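PDB 3ZTV: NAD nucleotidase from Haemophilus influenzae, which degrades NAD to adenosine and nicotinamide riboside in the periplasm, acting as a zinc-dependent 5'-nucleotidase and as an NAD(P) pyrophosphatase. Local coordinates for residues Asp159-Thr164 with Tyr177-Thr182; Ala204-Asn209 with Ser227-Gly232; Arg288-Val293 with Ser326-Ser331. One frame throughout, in Å; residues are numbered along the deposited sequence.

Contact 1: residues Asp159-Thr164 with Tyr177-Thr182; sequences DTVNKT and YDEIAT
Glu179 reaches across to the backbone of Val161, joining two helix starts in the calcineurin-like phosphoesterase domain. One segment follows strand 151-159 and leads into helix 162-167. The other leads from strand 174-176 into helix 179-191. The main polar link is the bond from Val161 N to Glu179 OE2, 2.9 Å long. The N-H meets the carboxylate from above, 50° out of its plane. Glu179 gets there by a bend in its chain at chi2 (94°), which brings OE2 to the backbone N of Val161. Within the other segment, Asp178 is the N-cap of helix 179-191: its OD2 accepts from Ala181 N at 2.9 Å.

Water adds to the grip on Glu179. Two molecules donate to the same OE2. One of them also accepts from Asn162 N, in the first turn of its helix, and the other makes a weak bond to Thr160 OG1. Three donors therefore converge on one oxygen, which would probably help to keep the buried carboxylate ionised.

The apolar part is small. Val161 crosses the Glu179 side chain, and its CG2 lies 3.6 Å from Glu179 CD.

The zinc site is close by. Thr160 packs near Asn102, a ligand of one zinc ion, and Lys163 forms a salt bridge with Asp226, another ligand of that ion. Tyr177, Ala181 and Thr182 also pack against the second subunit. The tightest carbon contact places Val161 CG2 3.2 Å from Tyr177 O.

Contact 2: residues Ala204-Asn209 with Ser227-Gly232; sequences AGSEKN and SHYLYG
Ser206 and Ser227 meet at the N-terminus of helix 206-215, next to the zinc centre of the phosphoesterase domain. The tight part is a cluster of three hydroxyls. Ser206 N donates to Ser227 OG at 3.0 Å, with an angle of 150° at the hydrogen. Ser206 OG lies 2.9 Å from Ser227 OG and 2.8 Å from Tyr231 OH. It is hydrogen-bonded to the tyrosine hydroxyl, and either partner could be the donor. Ser206 OG sits at the edge of the Tyr231 ring, near its plane. A chi1 of -75° sets this hydroxyl beside its own backbone N, facing Ser227. Ser227 OG is also bonded to Glu263, which ties the cluster to strand 258-263.

The looser part is at Tyr229, which is partly exposed. Ser227 CB lies 3.8 Å above the centre of one face of its ring. No hydrogen bond joins Tyr229 to the helix; Ser206 OG comes in obliquely, 3.5 Å from Tyr229 CD2. Glu207 leads away from the contact and is exposed.

Gly205 is the N-cap residue. Ser206 rests on Thr224 of strand 221-224, Ala204 and Lys208 pack against helix 179-191, and Tyr231 leans on strand 258-263.

Contact 3: residues Arg288-Val293 with Ser326-Ser331; sequences RKIPHV and SMKSIS
A parallel beta bridge at the edge of the seven-stranded mixed sheet joins strand 284-295 to the outermost strand, 330-332. Val293 and Ile330 are the bridged pair. Two backbone bonds frame it: Val293 N donates to Ser329 O at 2.8 Å, and Ser331 N donates to Val293 O at 2.9 Å. Both are nearly straight, with angles of 167° and 172° at the hydrogen. Val293 thus uses both its N-H and its carbonyl, while its partner strand supplies the residues before and after Ile330. This is the usual pattern of a parallel bridge. Beside it, Val293 CB packs on Ile330 CD1 at 4.0 Å, on the same face of the sheet.

Before the bridge the second segment is not strand: a type I turn from Met327 to Ile330 leads into it. Here side chains take over. Lys328 lies across Ile290 at about a right angle. Its CE comes 3.5 Å from Ile290 CD1. The end of the lysine, CE and NZ together, lies against this methyl. The branch methyl Ile290 CG2 sits 3.5 Å above the centre of the His292 ring. It is placed there by the torsion that sets CG2 anti to the backbone N. Ser329 CB packs against Pro291 O at 3.6 Å.

The polar ends look elsewhere. Ser329 OG bonds to Asn233, and Ser331 OG to Asp334 and Lys52. Glu235 accepts from the backbone N of both Lys328 and Ser329. Strand 270-278 flanks the other edge of strand 284-295.

The chemistry implies that the main chain fixes the register through Val293, while the turn is held by Glu235 and by Lys328 lying against Ile290.

Contacts 1 and 2 lie near the zinc ions, and they touch: Glu179 of contact 1 packs on Ala204 and Lys208 of contact 2. Contact 3 is away from the annotated sites, at an outer strand of the seven-stranded sheet. It meets contact 2 where Pro291 packs against Tyr231 and Gly232, but it is about 21 Å from contact 1 at the nearest atoms. All three are mostly buried, though Lys328 at the rim of contact 3 is exposed, while contact 2 lies nearest the centre of the chain. A carboxylate with waters serves contact 1, which also borders the second subunit. Clustered hydroxyls serve contact 2. Backbone pairing and apolar packing serve contact 3, the largest in buried area.

Contact 1: residues Asp159-Thr164 with Tyr177-Thr182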
ATOM      1  N   ASP A 159      -7.938  -4.610  11.021  1.00  5.10           N
ATOM      2  CA  ASP A 159      -7.199  -4.037  12.151  1.00  5.01           C
ATOM      3  C   ASP A 159      -6.422  -2.800  11.744  1.00  4.54           C
ATOM      4  O   ASP A 159      -6.100  -2.598  10.567  1.00  5.27           O
ATOM      5  CB  ASP A 159      -6.211  -5.074  12.696  1.00  5.70           C
ATOM      6  CG  ASP A 159      -5.919  -4.924  14.198  1.00  5.86           C
ATOM      7  OD1 ASP A 159      -6.251  -3.895  14.833  1.00  5.39           O
ATOM      8  OD2 ASP A 159      -5.316  -5.883  14.756  1.00  6.84           O
ATOM      9  N   THR A 160      -6.145  -1.951  12.722  1.00  5.71           N
ATOM     10  CA  THR A 160      -5.213  -0.857  12.540  1.00  5.98           C
ATOM     11  C   THR A 160      -3.792  -1.412  12.359  1.00  6.68           C
ATOM     12  O   THR A 160      -3.387  -2.358  13.052  1.00  6.96           O
ATOM     13  CB  THR A 160      -5.311   0.138  13.707  1.00  5.71           C
ATOM     14  OG1 THR A 160      -4.523   1.298  13.407  1.00  7.67           O
ATOM     15  CG2 THR A 160      -4.895  -0.486  15.064  1.00  6.42           C
ATOM     16  N   VAL A 161      -3.041  -0.859  11.409  1.00  5.72           N
ATOM     17  CA  VAL A 161      -1.740  -1.416  11.027  1.00  6.73           C
ATOM     18  C   VAL A 161      -0.565  -0.806  11.796  1.00  7.14           C
ATOM     19  O   VAL A 161       0.043  -1.480  12.638  1.00  6.94           O
ATOM     20  CB  VAL A 161      -1.506  -1.346   9.497  1.00  6.37           C
ATOM     21  CG1 VAL A 161      -0.093  -1.786   9.161  1.00  8.27           C
ATOM     22  CG2 VAL A 161      -2.531  -2.222   8.772  1.00  7.19           C
ATOM     23  N   ASN A 162      -0.227   0.448  11.507  1.00  7.99           N
ATOM     24  CA  ASN A 162       0.952   1.072  12.109  1.00  8.04           C
ATOM     25  C   ASN A 162       0.927   1.033  13.640  1.00  7.92           C
ATOM     26  O   ASN A 162       1.925   0.720  14.285  1.00  8.33           O
ATOM     27  CB  ASN A 162       1.117   2.521  11.633  1.00 10.92           C
ATOM     28  CG  ASN A 162       1.453   2.626  10.156  1.00 12.24           C
ATOM     29  OD1 ASN A 162       1.935   1.679   9.540  1.00 12.92           O
ATOM     30  ND2 ASN A 162       1.216   3.802   9.589  1.00 15.43           N
ATOM     31  N   LYS A 163      -0.220   1.346  14.227  1.00  7.76           N
ATOM     32  CA  LYS A 163      -0.343   1.362  15.681  1.00  7.66           C
ATOM     33  C   LYS A 163      -0.036  -0.014  16.294  1.00  6.91           C
ATOM     34  O   LYS A 163       0.620  -0.117  17.339  1.00  7.56           O
ATOM     35  CB  LYS A 163      -1.740   1.840  16.089  1.00  8.19           C
ATOM     36  CG  LYS A 163      -1.942   1.904  17.594  1.00  8.56           C
ATOM     37  CD  LYS A 163      -3.314   2.451  17.950  1.00  7.50           C
ATOM     38  CE  LYS A 163      -3.444   3.934  17.619  1.00  7.64           C
ATOM     39  NZ  LYS A 163      -4.696   4.507  18.209  1.00  8.33           N
ATOM     40  N   THR A 164      -0.501  -1.077  15.644  1.00  5.98           N
ATOM     41  CA  THR A 164      -0.266  -2.435  16.129  1.00  5.65           C
ATOM     42  C   THR A 164       1.200  -2.829  15.965  1.00  7.65           C
ATOM     43  O   THR A 164       1.841  -3.303  16.911  1.00  7.29           O
ATOM     44  CB  THR A 164      -1.184  -3.460  15.427  1.00  6.43           C
ATOM     45  OG1 THR A 164      -2.547  -3.060  15.599  1.00  5.64           O
ATOM     46  CG2 THR A 164      -0.997  -4.860  16.020  1.00  6.67           C
ATOM     47  N   TYR A 177      -1.364  -5.731   6.249  1.00  5.56           N
ATOM     48  CA  TYR A 177      -1.640  -5.094   4.962  1.00  6.74           C
ATOM     49  C   TYR A 177      -2.478  -3.824   5.123  1.00  6.51           C
ATOM     50  O   TYR A 177      -3.302  -3.705   6.041  1.00  5.10           O
ATOM     51  CB  TYR A 177      -2.282  -6.112   4.008  1.00  5.91           C
ATOM     52  CG  TYR A 177      -1.296  -7.218   3.714  1.00  6.84           C
ATOM     53  CD1 TYR A 177      -0.358  -7.084   2.693  1.00  7.16           C
ATOM     54  CD2 TYR A 177      -1.236  -8.363   4.506  1.00  7.44           C
ATOM     55  CE1 TYR A 177       0.582  -8.075   2.446  1.00  8.48           C
ATOM     56  CE2 TYR A 177      -0.301  -9.357   4.266  1.00  8.59           C
ATOM     57  CZ  TYR A 177       0.606  -9.209   3.240  1.00  7.19           C
ATOM     58  OH  TYR A 177       1.550 -10.197   3.020  1.00  9.46           O
ATOM     59  N   ASP A 178      -2.250  -2.876   4.214  1.00  6.35           N
ATOM     60  CA  ASP A 178      -2.926  -1.589   4.229  1.00  6.82           C
ATOM     61  C   ASP A 178      -4.432  -1.700   4.412  1.00  4.76           C
ATOM     62  O   ASP A 178      -5.096  -2.506   3.748  1.00  5.42           O
ATOM     63  CB  ASP A 178      -2.623  -0.835   2.934  1.00  6.95           C
ATOM     64  CG  ASP A 178      -3.237   0.539   2.916  1.00  8.05           C
ATOM     65  OD1 ASP A 178      -2.766   1.413   3.673  1.00  8.83           O
ATOM     66  OD2 ASP A 178      -4.187   0.749   2.135  1.00 10.00           O
ATOM     67  N   GLU A 179      -4.966  -0.877   5.311  1.00  4.97           N
ATOM     68  CA  GLU A 179      -6.395  -0.888   5.626  1.00  5.06           C
ATOM     69  C   GLU A 179      -7.285  -0.585   4.415  1.00  5.15           C
ATOM     70  O   GLU A 179      -8.223  -1.329   4.134  1.00  5.74           O
ATOM     71  CB  GLU A 179      -6.718   0.114   6.751  1.00  5.23           C
ATOM     72  CG  GLU A 179      -6.008  -0.135   8.106  1.00  5.91           C
ATOM     73  CD  GLU A 179      -4.707   0.653   8.278  1.00  6.49           C
ATOM     74  OE1 GLU A 179      -4.061   1.002   7.248  1.00  7.58           O
ATOM     75  OE2 GLU A 179      -4.329   0.925   9.452  1.00  6.65           O
ATOM     76  N   ILE A 180      -7.013   0.523   3.721  1.00  5.23           N
ATOM     77  CA  ILE A 180      -7.823   0.910   2.560  1.00  6.12           C
ATOM     78  C   ILE A 180      -7.735  -0.128   1.441  1.00  6.78           C
ATOM     79  O   ILE A 180      -8.764  -0.565   0.910  1.00  5.65           O
ATOM     80  CB  ILE A 180      -7.421   2.310   2.038  1.00  7.17           C
ATOM     81  CG1 ILE A 180      -7.829   3.374   3.065  1.00  9.45           C
ATOM     82  CG2 ILE A 180      -8.033   2.587   0.661  1.00  8.90           C
ATOM     83  CD1 ILE A 180      -7.308   4.764   2.776  1.00 13.33           C
ATOM     84  N   ALA A 181      -6.524  -0.537   1.074  1.00  5.94           N
ATOM     85  CA  ALA A 181      -6.394  -1.518   0.001  1.00  5.98           C
ATOM     86  C   ALA A 181      -7.094  -2.823   0.349  1.00  5.20           C
ATOM     87  O   ALA A 181      -7.804  -3.406  -0.464  1.00  6.05           O
ATOM     88  CB  ALA A 181      -4.933  -1.772  -0.350  1.00  8.40           C
ATOM     89  N   THR A 182      -6.898  -3.303   1.568  1.00  4.67           N
ATOM     90  CA  THR A 182      -7.527  -4.561   1.948  1.00  5.61           C
ATOM     91  C   THR A 182      -9.049  -4.463   1.886  1.00  5.26           C
ATOM     92  O   THR A 182      -9.721  -5.371   1.387  1.00  5.06           O
ATOM     93  CB  THR A 182      -7.073  -5.053   3.349  1.00  4.73           C
ATOM     94  OG1 THR A 182      -5.650  -5.256   3.349  1.00  6.09           O
ATOM     95  CG2 THR A 182      -7.804  -6.344   3.729  1.00  5.28           C
TER
HETATM   96  O   HOH W   1      -5.766   2.973  10.830  1.00 10.27           O
HETATM   97  O   HOH W   2      -2.013   2.257   9.939  1.00  9.07           O

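Contact 2: residues Ala204-Asn209 with Ser227-Gly232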
ATOM      1  N   ALA A 204      -9.731  -0.104  12.746  1.00  4.59           N
ATOM      2  CA  ALA A 204      -8.823   0.892  12.164  1.00  4.20           C
ATOM      3  C   ALA A 204      -8.926   2.269  12.812  1.00  4.97           C
ATOM      4  O   ALA A 204      -8.065   3.120  12.565  1.00  6.45           O
ATOM      5  CB  ALA A 204      -9.041   1.017  10.651  1.00  5.53           C
ATOM      6  N   GLY A 205      -9.951   2.479  13.637  1.00  4.10           N
ATOM      7  CA  GLY A 205     -10.222   3.781  14.225  1.00  5.63           C
ATOM      8  C   GLY A 205     -11.172   4.634  13.384  1.00  5.19           C
ATOM      9  O   GLY A 205     -11.281   4.453  12.156  1.00  5.56           O
ATOM     10  N   SER A 206     -11.848   5.580  14.028  1.00  5.43           N
ATOM     11  CA  SER A 206     -12.807   6.424  13.315  1.00  5.37           C
ATOM     12  C   SER A 206     -12.199   7.157  12.120  1.00  6.31           C
ATOM     13  O   SER A 206     -12.810   7.203  11.053  1.00  6.26           O
ATOM     14  CB  SER A 206     -13.480   7.411  14.273  1.00  7.38           C
ATOM     15  OG  SER A 206     -14.446   6.760  15.077  1.00  7.72           O
ATOM     16  N   GLU A 207     -11.000   7.708  12.272  1.00  6.44           N
ATOM     17  CA  GLU A 207     -10.436   8.525  11.204  1.00  7.88           C
ATOM     18  C   GLU A 207     -10.243   7.691   9.944  1.00  6.30           C
ATOM     19  O   GLU A 207     -10.662   8.087   8.853  1.00  6.97           O
ATOM     20  CB  GLU A 207      -9.114   9.165  11.638  1.00  9.56           C
ATOM     21  CG  GLU A 207      -8.478  10.056  10.573  1.00 16.51           C
ATOM     22  CD  GLU A 207      -7.150  10.651  11.012  1.00 22.75           C
ATOM     23  OE1 GLU A 207      -6.266   9.888  11.466  1.00 26.55           O
ATOM     24  OE2 GLU A 207      -6.993  11.886  10.898  1.00 26.22           O
ATOM     25  N   LYS A 208      -9.619   6.525  10.090  1.00  5.90           N
ATOM     26  CA  LYS A 208      -9.348   5.663   8.945  1.00  5.61           C
ATOM     27  C   LYS A 208     -10.640   5.072   8.384  1.00  5.20           C
ATOM     28  O   LYS A 208     -10.793   4.963   7.169  1.00  5.68           O
ATOM     29  CB  LYS A 208      -8.344   4.564   9.318  1.00  5.74           C
ATOM     30  CG  LYS A 208      -8.063   3.572   8.194  1.00  6.93           C
ATOM     31  CD  LYS A 208      -7.374   4.201   6.980  1.00  7.77           C
ATOM     32  CE  LYS A 208      -6.021   4.769   7.331  1.00  9.57           C
ATOM     33  NZ  LYS A 208      -5.297   5.219   6.105  1.00 12.30           N
ATOM     34  N   ASN A 209     -11.584   4.715   9.248  1.00  5.36           N
ATOM     35  CA  ASN A 209     -12.867   4.183   8.785  1.00  4.56           C
ATOM     36  C   ASN A 209     -13.703   5.222   8.013  1.00  5.19           C
ATOM     37  O   ASN A 209     -14.409   4.870   7.057  1.00  5.86           O
ATOM     38  CB  ASN A 209     -13.681   3.582   9.939  1.00  5.29           C
ATOM     39  CG  ASN A 209     -13.109   2.271  10.433  1.00  4.54           C
ATOM     40  OD1 ASN A 209     -12.272   1.652   9.756  1.00  5.10           O
ATOM     41  ND2 ASN A 209     -13.580   1.824  11.593  1.00  5.84           N
ATOM     42  N   SER A 227     -10.766   4.141  18.439  1.00  5.21           N
ATOM     43  CA  SER A 227     -10.783   5.556  18.803  1.00  6.05           C
ATOM     44  C   SER A 227     -11.501   5.864  20.125  1.00  5.90           C
ATOM     45  O   SER A 227     -11.284   6.930  20.703  1.00  7.12           O
ATOM     46  CB  SER A 227     -11.365   6.403  17.654  1.00  6.41           C
ATOM     47  OG  SER A 227     -12.401   5.729  16.928  1.00  7.30           O
ATOM     48  N   HIS A 228     -12.329   4.937  20.612  1.00  5.29           N
ATOM     49  CA  HIS A 228     -13.017   5.102  21.900  1.00  5.61           C
ATOM     50  C   HIS A 228     -14.027   6.282  21.879  1.00  6.11           C
ATOM     51  O   HIS A 228     -14.398   6.819  22.934  1.00  6.20           O
ATOM     52  CB  HIS A 228     -12.011   5.349  23.042  1.00  5.93           C
ATOM     53  CG  HIS A 228     -11.164   4.168  23.455  1.00  5.66           C
ATOM     54  ND1 HIS A 228     -10.813   3.109  22.642  1.00  6.67           N
ATOM     55  CD2 HIS A 228     -10.554   3.940  24.640  1.00  4.35           C
ATOM     56  CE1 HIS A 228     -10.038   2.278  23.328  1.00  3.25           C
ATOM     57  NE2 HIS A 228      -9.876   2.757  24.543  1.00  8.65           N
ATOM     58  N   TYR A 229     -14.484   6.692  20.700  1.00  5.16           N
ATOM     59  CA  TYR A 229     -15.420   7.817  20.601  1.00  6.36           C
ATOM     60  C   TYR A 229     -16.844   7.426  20.954  1.00  5.22           C
ATOM     61  O   TYR A 229     -17.367   6.407  20.467  1.00  5.90           O
ATOM     62  CB  TYR A 229     -15.447   8.384  19.182  1.00  6.79           C
ATOM     63  CG  TYR A 229     -14.195   9.086  18.713  1.00  6.82           C
ATOM     64  CD1 TYR A 229     -13.209   9.504  19.601  1.00  9.47           C
ATOM     65  CD2 TYR A 229     -14.006   9.344  17.359  1.00  8.30           C
ATOM     66  CE1 TYR A 229     -12.068  10.161  19.141  1.00 10.62           C
ATOM     67  CE2 TYR A 229     -12.883  10.003  16.897  1.00  8.67           C
ATOM     68  CZ  TYR A 229     -11.915  10.399  17.786  1.00  9.57           C
ATOM     69  OH  TYR A 229     -10.787  11.044  17.318  1.00 14.55           O
ATOM     70  N   LEU A 230     -17.481   8.263  21.777  1.00  5.81           N
ATOM     71  CA  LEU A 230     -18.926   8.165  21.987  1.00  6.18           C
ATOM     72  C   LEU A 230     -19.637   8.783  20.777  1.00  6.58           C
ATOM     73  O   LEU A 230     -19.524   9.990  20.526  1.00  7.37           O
ATOM     74  CB  LEU A 230     -19.354   8.884  23.280  1.00  7.38           C
ATOM     75  CG  LEU A 230     -20.858   8.913  23.578  1.00  5.97           C
ATOM     76  CD1 LEU A 230     -21.468   7.522  23.711  1.00  6.48           C
ATOM     77  CD2 LEU A 230     -21.153   9.741  24.831  1.00  7.66           C
ATOM     78  N   TYR A 231     -20.344   7.950  20.016  1.00  5.56           N
ATOM     79  CA  TYR A 231     -21.253   8.443  18.977  1.00  4.62           C
ATOM     80  C   TYR A 231     -22.602   8.508  19.685  1.00  5.03           C
ATOM     81  O   TYR A 231     -23.080   7.517  20.228  1.00  5.41           O
ATOM     82  CB  TYR A 231     -21.314   7.482  17.780  1.00  5.15           C
ATOM     83  CG  TYR A 231     -20.143   7.488  16.798  1.00  4.56           C
ATOM     84  CD1 TYR A 231     -18.837   7.279  17.233  1.00  6.03           C
ATOM     85  CD2 TYR A 231     -20.356   7.677  15.433  1.00  5.80           C
ATOM     86  CE1 TYR A 231     -17.778   7.246  16.342  1.00  5.87           C
ATOM     87  CE2 TYR A 231     -19.301   7.638  14.530  1.00  6.46           C
ATOM     88  CZ  TYR A 231     -18.019   7.433  14.994  1.00  5.56           C
ATOM     89  OH  TYR A 231     -16.984   7.393  14.081  1.00  6.68           O
ATOM     90  N   GLY A 232     -23.217   9.685  19.670  1.00  5.33           N
ATOM     91  CA  GLY A 232     -24.385   9.913  20.501  1.00  6.35           C
ATOM     92  C   GLY A 232     -25.529  10.642  19.817  1.00  6.59           C
ATOM     93  O   GLY A 232     -25.740  10.535  18.600  1.00  7.32           O
TER

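Contact 3: residues Arg288-Val293 with Ser326-Ser331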
ATOM      1  N   ARG A 288     -33.506   2.410  12.715  1.00  7.30           N
ATOM      2  CA  ARG A 288     -33.438   2.540  14.170  1.00  6.95           C
ATOM      3  C   ARG A 288     -31.996   2.890  14.493  1.00  6.53           C
ATOM      4  O   ARG A 288     -31.084   2.338  13.875  1.00  6.31           O
ATOM      5  CB  ARG A 288     -33.836   1.225  14.849  1.00  7.33           C
ATOM      6  CG  ARG A 288     -33.707   1.226  16.380  1.00  7.49           C
ATOM      7  CD  ARG A 288     -34.148  -0.105  16.978  1.00  8.31           C
ATOM      8  NE  ARG A 288     -33.321  -1.203  16.496  1.00  8.41           N
ATOM      9  CZ  ARG A 288     -33.696  -2.107  15.593  1.00  8.23           C
ATOM     10  NH1 ARG A 288     -34.898  -2.054  15.038  1.00  9.28           N
ATOM     11  NH2 ARG A 288     -32.855  -3.056  15.217  1.00  8.65           N
ATOM     12  N   LYS A 289     -31.776   3.802  15.433  1.00  6.87           N
ATOM     13  CA  LYS A 289     -30.423   4.214  15.789  1.00  7.43           C
ATOM     14  C   LYS A 289     -30.408   4.669  17.244  1.00  8.49           C
ATOM     15  O   LYS A 289     -30.868   5.765  17.569  1.00  9.71           O
ATOM     16  CB  LYS A 289     -29.917   5.321  14.852  1.00  8.39           C
ATOM     17  CG  LYS A 289     -30.931   6.419  14.525  1.00  8.53           C
ATOM     18  CD  LYS A 289     -30.306   7.475  13.624  1.00 10.48           C
ATOM     19  CE  LYS A 289     -31.267   8.626  13.350  1.00 15.50           C
ATOM     20  NZ  LYS A 289     -31.532   9.433  14.574  1.00 20.22           N
ATOM     21  N   ILE A 290     -29.903   3.806  18.117  1.00  6.94           N
ATOM     22  CA  ILE A 290     -29.855   4.092  19.548  1.00  8.30           C
ATOM     23  C   ILE A 290     -28.514   3.675  20.138  1.00  7.59           C
ATOM     24  O   ILE A 290     -28.164   2.493  20.121  1.00  7.99           O
ATOM     25  CB  ILE A 290     -30.944   3.340  20.319  1.00  7.96           C
ATOM     26  CG1 ILE A 290     -32.311   3.517  19.655  1.00  9.86           C
ATOM     27  CG2 ILE A 290     -30.979   3.806  21.778  1.00 10.35           C
ATOM     28  CD1 ILE A 290     -33.380   2.579  20.208  1.00 13.71           C
ATOM     29  N   PRO A 291     -27.738   4.642  20.639  1.00  8.05           N
ATOM     30  CA  PRO A 291     -26.564   4.292  21.444  1.00  7.36           C
ATOM     31  C   PRO A 291     -26.969   4.124  22.914  1.00  6.67           C
ATOM     32  O   PRO A 291     -27.196   5.124  23.608  1.00 10.54           O
ATOM     33  CB  PRO A 291     -25.653   5.508  21.269  1.00  8.60           C
ATOM     34  CG  PRO A 291     -26.602   6.654  21.057  1.00  9.97           C
ATOM     35  CD  PRO A 291     -27.867   6.098  20.443  1.00 10.77           C
ATOM     36  N   HIS A 292     -27.083   2.882  23.383  1.00  5.82           N
ATOM     37  CA  HIS A 292     -27.534   2.629  24.759  1.00  5.35           C
ATOM     38  C   HIS A 292     -26.392   2.769  25.756  1.00  6.96           C
ATOM     39  O   HIS A 292     -25.470   1.945  25.766  1.00  7.02           O
ATOM     40  CB  HIS A 292     -28.077   1.207  24.899  1.00  5.94           C
ATOM     41  CG  HIS A 292     -29.298   0.922  24.076  1.00  6.56           C
ATOM     42  ND1 HIS A 292     -29.250   0.392  22.803  1.00 10.08           N
ATOM     43  CD2 HIS A 292     -30.611   1.069  24.371  1.00  6.66           C
ATOM     44  CE1 HIS A 292     -30.482   0.237  22.344  1.00  5.95           C
ATOM     45  NE2 HIS A 292     -31.326   0.634  23.282  1.00 10.86           N
ATOM     46  N   VAL A 293     -26.457   3.783  26.616  1.00  5.98           N
ATOM     47  CA  VAL A 293     -25.500   3.903  27.713  1.00  6.51           C
ATOM     48  C   VAL A 293     -25.991   3.078  28.900  1.00  5.76           C
ATOM     49  O   VAL A 293     -27.116   3.259  29.389  1.00  6.27           O
ATOM     50  CB  VAL A 293     -25.297   5.365  28.135  1.00  7.33           C
ATOM     51  CG1 VAL A 293     -24.405   5.451  29.370  1.00  9.50           C
ATOM     52  CG2 VAL A 293     -24.686   6.151  27.003  1.00  8.01           C
ATOM     53  N   SER A 326     -36.728   8.245  31.951  1.00 11.41           N
ATOM     54  CA  SER A 326     -37.497   8.776  30.835  1.00 12.91           C
ATOM     55  C   SER A 326     -36.693   8.809  29.537  1.00 14.54           C
ATOM     56  O   SER A 326     -37.236   9.127  28.478  1.00 14.85           O
ATOM     57  CB  SER A 326     -38.014  10.177  31.165  1.00 14.89           C
ATOM     58  OG  SER A 326     -36.961  11.121  31.146  1.00 15.53           O
ATOM     59  N   MET A 327     -35.402   8.488  29.613  1.00 10.75           N
ATOM     60  CA  MET A 327     -34.526   8.607  28.449  1.00 10.93           C
ATOM     61  C   MET A 327     -34.346   7.307  27.684  1.00 12.03           C
ATOM     62  O   MET A 327     -34.000   6.275  28.257  1.00 12.64           O
ATOM     63  CB  MET A 327     -33.174   9.162  28.873  1.00 11.69           C
ATOM     64  CG  MET A 327     -33.302  10.495  29.560  1.00 14.91           C
ATOM     65  SD  MET A 327     -31.747  11.126  30.190  1.00 16.35           S
ATOM     66  CE  MET A 327     -30.847  11.300  28.667  1.00 14.63           C
ATOM     67  N   LYS A 328     -34.568   7.381  26.376  1.00 11.81           N
ATOM     68  CA  LYS A 328     -34.475   6.230  25.488  1.00 11.46           C
ATOM     69  C   LYS A 328     -33.056   5.658  25.408  1.00 10.71           C
ATOM     70  O   LYS A 328     -32.873   4.454  25.222  1.00 10.61           O
ATOM     71  CB  LYS A 328     -34.967   6.633  24.089  1.00 13.70           C
ATOM     72  CG  LYS A 328     -34.979   5.515  23.073  1.00 21.13           C
ATOM     73  CD  LYS A 328     -35.855   5.882  21.881  1.00 25.86           C
ATOM     74  CE  LYS A 328     -36.123   4.659  21.025  1.00 26.60           C
ATOM     75  NZ  LYS A 328     -36.429   3.472  21.877  1.00 30.62           N
ATOM     76  N   SER A 329     -32.055   6.522  25.549  1.00  8.66           N
ATOM     77  CA  SER A 329     -30.660   6.135  25.323  1.00  7.92           C
ATOM     78  C   SER A 329     -29.916   5.755  26.606  1.00  8.18           C
ATOM     79  O   SER A 329     -28.714   5.514  26.566  1.00  8.02           O
ATOM     80  CB  SER A 329     -29.907   7.263  24.616  1.00  9.25           C
ATOM     81  OG  SER A 329     -30.606   7.700  23.453  1.00 13.15           O
ATOM     82  N   ILE A 330     -30.617   5.762  27.739  1.00  7.09           N
ATOM     83  CA  ILE A 330     -30.070   5.304  29.015  1.00  6.48           C
ATOM     84  C   ILE A 330     -30.753   3.995  29.370  1.00  7.51           C
ATOM     85  O   ILE A 330     -31.983   3.896  29.321  1.00  8.22           O
ATOM     86  CB  ILE A 330     -30.318   6.330  30.157  1.00  6.88           C
ATOM     87  CG1 ILE A 330     -29.665   7.674  29.829  1.00  9.23           C
ATOM     88  CG2 ILE A 330     -29.847   5.768  31.509  1.00  9.77           C
ATOM     89  CD1 ILE A 330     -28.148   7.621  29.681  1.00 12.56           C
ATOM     90  N   SER A 331     -29.970   2.986  29.731  1.00  7.05           N
ATOM     91  CA  SER A 331     -30.531   1.721  30.160  1.00  8.45           C
ATOM     92  C   SER A 331     -30.061   1.451  31.583  1.00  7.85           C
ATOM     93  O   SER A 331     -28.866   1.284  31.830  1.00  6.83           O
ATOM     94  CB  SER A 331     -30.067   0.606  29.230  1.00  8.38           C
ATOM     95  OG  SER A 331     -30.752  -0.602  29.494  1.00 10.81           O
TER